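Local atomic coordinates of mitochondrial edited mRNA stability factor 1 (Trypanosoma brucei, PDB entry 6NL1), a protein that probably processes the 5' ends of mitochondrial mRNAs in Trypanosoma brucei, acting as an RNA-binding enzyme built on a Nudix fold. Residues E214-L220 / C343-S349. Sequence-based numbering, arbitrary orientation.
Sequences EVEWLML and CAWMKAS
Glu214 grips Ser349 with both oxygens of its carboxylate, serving the first turn of helix 348-354 from more than a hundred residues away. Its extended side chain, with CG anti to the backbone N (chi1 -173°), carries both oxygens to that turn, just after the N-cap position held by Lys347. OE2 accepts the backbone N-H of Ser349 (N to OE2 2.9 Å) and OE1 takes the Ser349 hydroxyl (OG to OE1 2.7 Å), each through its syn lone pair, so two bonds fix the rotation of the carboxylate. The helix end would probably favour the charged form. The amide of Ala348 lies too poorly angled for OE2 and donates instead to a water, which in turn donates hydrogen bonds to Glu214 OE2 and Val215 O.

Beyond the helix start the two segments pair as antiparallel strands, 343-346 lying along 216-223 in the mixed sheet of the Nudix domain, with 200-207 also pairing with 216-223. Trp217 and Met346 exchange two bonds, the straighter from Trp217 N to Met346 O (2.7 Å); Met219 and Ala344 form the next hydrogen-bonded pair. Leu218 and Trp345 form the intervening non-hydrogen-bonded pair, so the N-H and C=O of Trp345 point away from strand 216-223, and its carbonyl accepts from a second water that also donates to Glu216 OE2 (2.7 Å). The other oxygen, OE1, is engaged by a salt bridge to Arg207, while the carboxylate lies nearly parallel to the indole plane, 6° apart, with OE1 3.5 Å from Trp345 CB.

Over the indole, Leu218 CD1 makes a CH-pi contact, 4.0 Å from the centroid of the six-membered ring of Trp345. Leu218 owes this position to chi1 of -168°, and the same methyl reaches Cys343 CB at 3.9 Å.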
loop_
_atom_site.group_PDB
_atom_site.type_symbol
_atom_site.label_atom_id
_atom_site.label_comp_id
_atom_site.label_asym_id
_atom_site.label_seq_id
_atom_site.Cartn_x
_atom_site.Cartn_y
_atom_site.Cartn_z
ATOM N N GLU A 214 16.296 19.990 11.988
ATOM C CA GLU A 214 15.282 18.994 11.636
ATOM C C GLU A 214 14.475 19.489 10.438
ATOM O O GLU A 214 14.077 20.650 10.392
ATOM C CB GLU A 214 14.343 18.705 12.807
ATOM C CG GLU A 214 13.388 17.550 12.519
ATOM C CD GLU A 214 12.374 17.320 13.619
ATOM O OE1 GLU A 214 12.303 18.138 14.565
ATOM O OE2 GLU A 214 11.638 16.321 13.528
ATOM N N VAL A 215 14.243 18.620 9.460
ATOM C CA VAL A 215 13.478 19.024 8.282
ATOM C C VAL A 215 11.984 18.772 8.498
ATOM O O VAL A 215 11.605 18.051 9.425
ATOM C CB VAL A 215 13.960 18.289 7.010
ATOM C CG1 VAL A 215 15.480 18.449 6.842
ATOM C CG2 VAL A 215 13.593 16.824 7.081
ATOM N N GLU A 216 11.150 19.387 7.655
ATOM C CA GLU A 216 9.703 19.147 7.639
ATOM C C GLU A 216 9.318 18.237 6.472
ATOM O O GLU A 216 9.825 18.387 5.358
ATOM C CB GLU A 216 8.921 20.467 7.520
ATOM C CG GLU A 216 9.081 21.416 8.700
ATOM C CD GLU A 216 8.149 22.626 8.645
ATOM O OE1 GLU A 216 7.887 23.170 7.543
ATOM O OE2 GLU A 216 7.681 23.043 9.723
ATOM N N TRP A 217 8.408 17.307 6.734
ATOM C CA TRP A 217 7.972 16.335 5.737
ATOM C C TRP A 217 6.562 16.671 5.255
ATOM O O TRP A 217 5.679 16.996 6.057
ATOM C CB TRP A 217 7.984 14.916 6.334
ATOM C CG TRP A 217 9.319 14.505 6.855
ATOM C CD1 TRP A 217 9.758 14.589 8.144
ATOM C CD2 TRP A 217 10.410 13.967 6.089
ATOM N NE1 TRP A 217 11.061 14.130 8.231
ATOM C CE2 TRP A 217 11.480 13.743 6.983
ATOM C CE3 TRP A 217 10.583 13.650 4.731
ATOM C CZ2 TRP A 217 12.710 13.218 6.568
ATOM C CZ3 TRP A 217 11.806 13.127 4.317
ATOM C CH2 TRP A 217 12.856 12.922 5.237
ATOM N N LEU A 218 6.354 16.590 3.948
ATOM C CA LEU A 218 5.019 16.749 3.384
ATOM C C LEU A 218 4.170 15.518 3.703
ATOM O O LEU A 218 4.573 14.395 3.422
ATOM C CB LEU A 218 5.108 16.929 1.871
ATOM C CG LEU A 218 3.828 17.378 1.173
ATOM C CD1 LEU A 218 3.465 18.774 1.642
ATOM C CD2 LEU A 218 4.003 17.348 -0.340
ATOM N N MET A 219 2.995 15.728 4.285
ATOM C CA MET A 219 2.128 14.615 4.640
ATOM C C MET A 219 0.678 14.803 4.175
ATOM O O MET A 219 0.208 15.931 4.029
ATOM C CB MET A 219 2.171 14.399 6.152
ATOM C CG MET A 219 3.596 14.184 6.662
ATOM S SD MET A 219 3.640 13.339 8.234
ATOM C CE MET A 219 2.394 14.231 9.133
ATOM N N LEU A 220 -0.013 13.685 3.947
ATOM C CA LEU A 220 -1.424 13.683 3.577
ATOM C C LEU A 220 -2.163 12.743 4.513
ATOM O O LEU A 220 -1.545 11.940 5.207
ATOM C CB LEU A 220 -1.629 13.150 2.153
ATOM C CG LEU A 220 -0.980 13.829 0.949
ATOM C CD1 LEU A 220 0.313 13.121 0.594
ATOM C CD2 LEU A 220 -1.946 13.817 -0.245
ATOM N N CYS A 343 -2.750 18.716 2.257
ATOM C CA CYS A 343 -1.353 18.478 2.630
ATOM C C CYS A 343 -0.898 19.366 3.783
ATOM O O CYS A 343 -1.413 20.471 3.962
ATOM C CB CYS A 343 -0.435 18.686 1.425
ATOM S SG CYS A 343 -0.702 17.515 0.077
ATOM N N ALA A 344 0.064 18.861 4.559
ATOM C CA ALA A 344 0.697 19.606 5.646
ATOM C C ALA A 344 2.208 19.378 5.662
ATOM O O ALA A 344 2.678 18.280 5.350
ATOM C CB ALA A 344 0.105 19.187 7.000
ATOM N N TRP A 345 2.961 20.410 6.044
ATOM C CA TRP A 345 4.380 20.255 6.366
ATOM C C TRP A 345 4.510 19.943 7.846
ATOM O O TRP A 345 4.095 20.737 8.690
ATOM C CB TRP A 345 5.173 21.527 6.055
ATOM C CG TRP A 345 5.304 21.820 4.595
ATOM C CD1 TRP A 345 4.644 22.791 3.884
ATOM C CD2 TRP A 345 6.139 21.133 3.659
ATOM N NE1 TRP A 345 5.027 22.750 2.566
ATOM C CE2 TRP A 345 5.942 21.742 2.400
ATOM C CE3 TRP A 345 7.036 20.063 3.760
ATOM C CZ2 TRP A 345 6.610 21.319 1.255
ATOM C CZ3 TRP A 345 7.699 19.642 2.621
ATOM C CH2 TRP A 345 7.483 20.270 1.383
ATOM N N MET A 346 5.089 18.793 8.166
ATOM C CA MET A 346 5.161 18.355 9.557
ATOM C C MET A 346 6.518 17.803 9.945
ATOM O O MET A 346 7.162 17.115 9.155
ATOM C CB MET A 346 4.088 17.295 9.820
ATOM C CG MET A 346 2.650 17.823 9.672
ATOM S SD MET A 346 1.378 16.725 10.346
ATOM C CE MET A 346 -0.026 17.835 10.406
ATOM N N LYS A 347 6.933 18.096 11.175
ATOM C CA LYS A 347 8.149 17.538 11.747
ATOM C C LYS A 347 7.862 16.213 12.424
ATOM O O LYS A 347 6.874 16.077 13.138
ATOM C CB LYS A 347 8.744 18.485 12.791
ATOM C CG LYS A 347 9.364 19.742 12.226
ATOM C CD LYS A 347 10.028 20.539 13.329
ATOM C CE LYS A 347 10.803 21.721 12.769
ATOM N NZ LYS A 347 11.436 22.495 13.867
ATOM N N ALA A 348 8.747 15.243 12.229
ATOM C CA ALA A 348 8.637 13.991 12.960
ATOM C C ALA A 348 8.601 14.216 14.474
ATOM O O ALA A 348 7.851 13.546 15.183
ATOM C CB ALA A 348 9.762 13.063 12.587
ATOM N N SER A 349 9.407 15.152 14.974
ATOM C CA SER A 349 9.429 15.416 16.412
ATOM C C SER A 349 8.063 15.909 16.907
ATOM O O SER A 349 7.647 15.620 18.024
ATOM C CB SER A 349 10.506 16.436 16.776
ATOM O OG SER A 349 10.200 17.709 16.227
HETATM O O HOH W 1 11.295 15.747 10.773
HETATM O O HOH W 2 5.201 22.319 10.548
#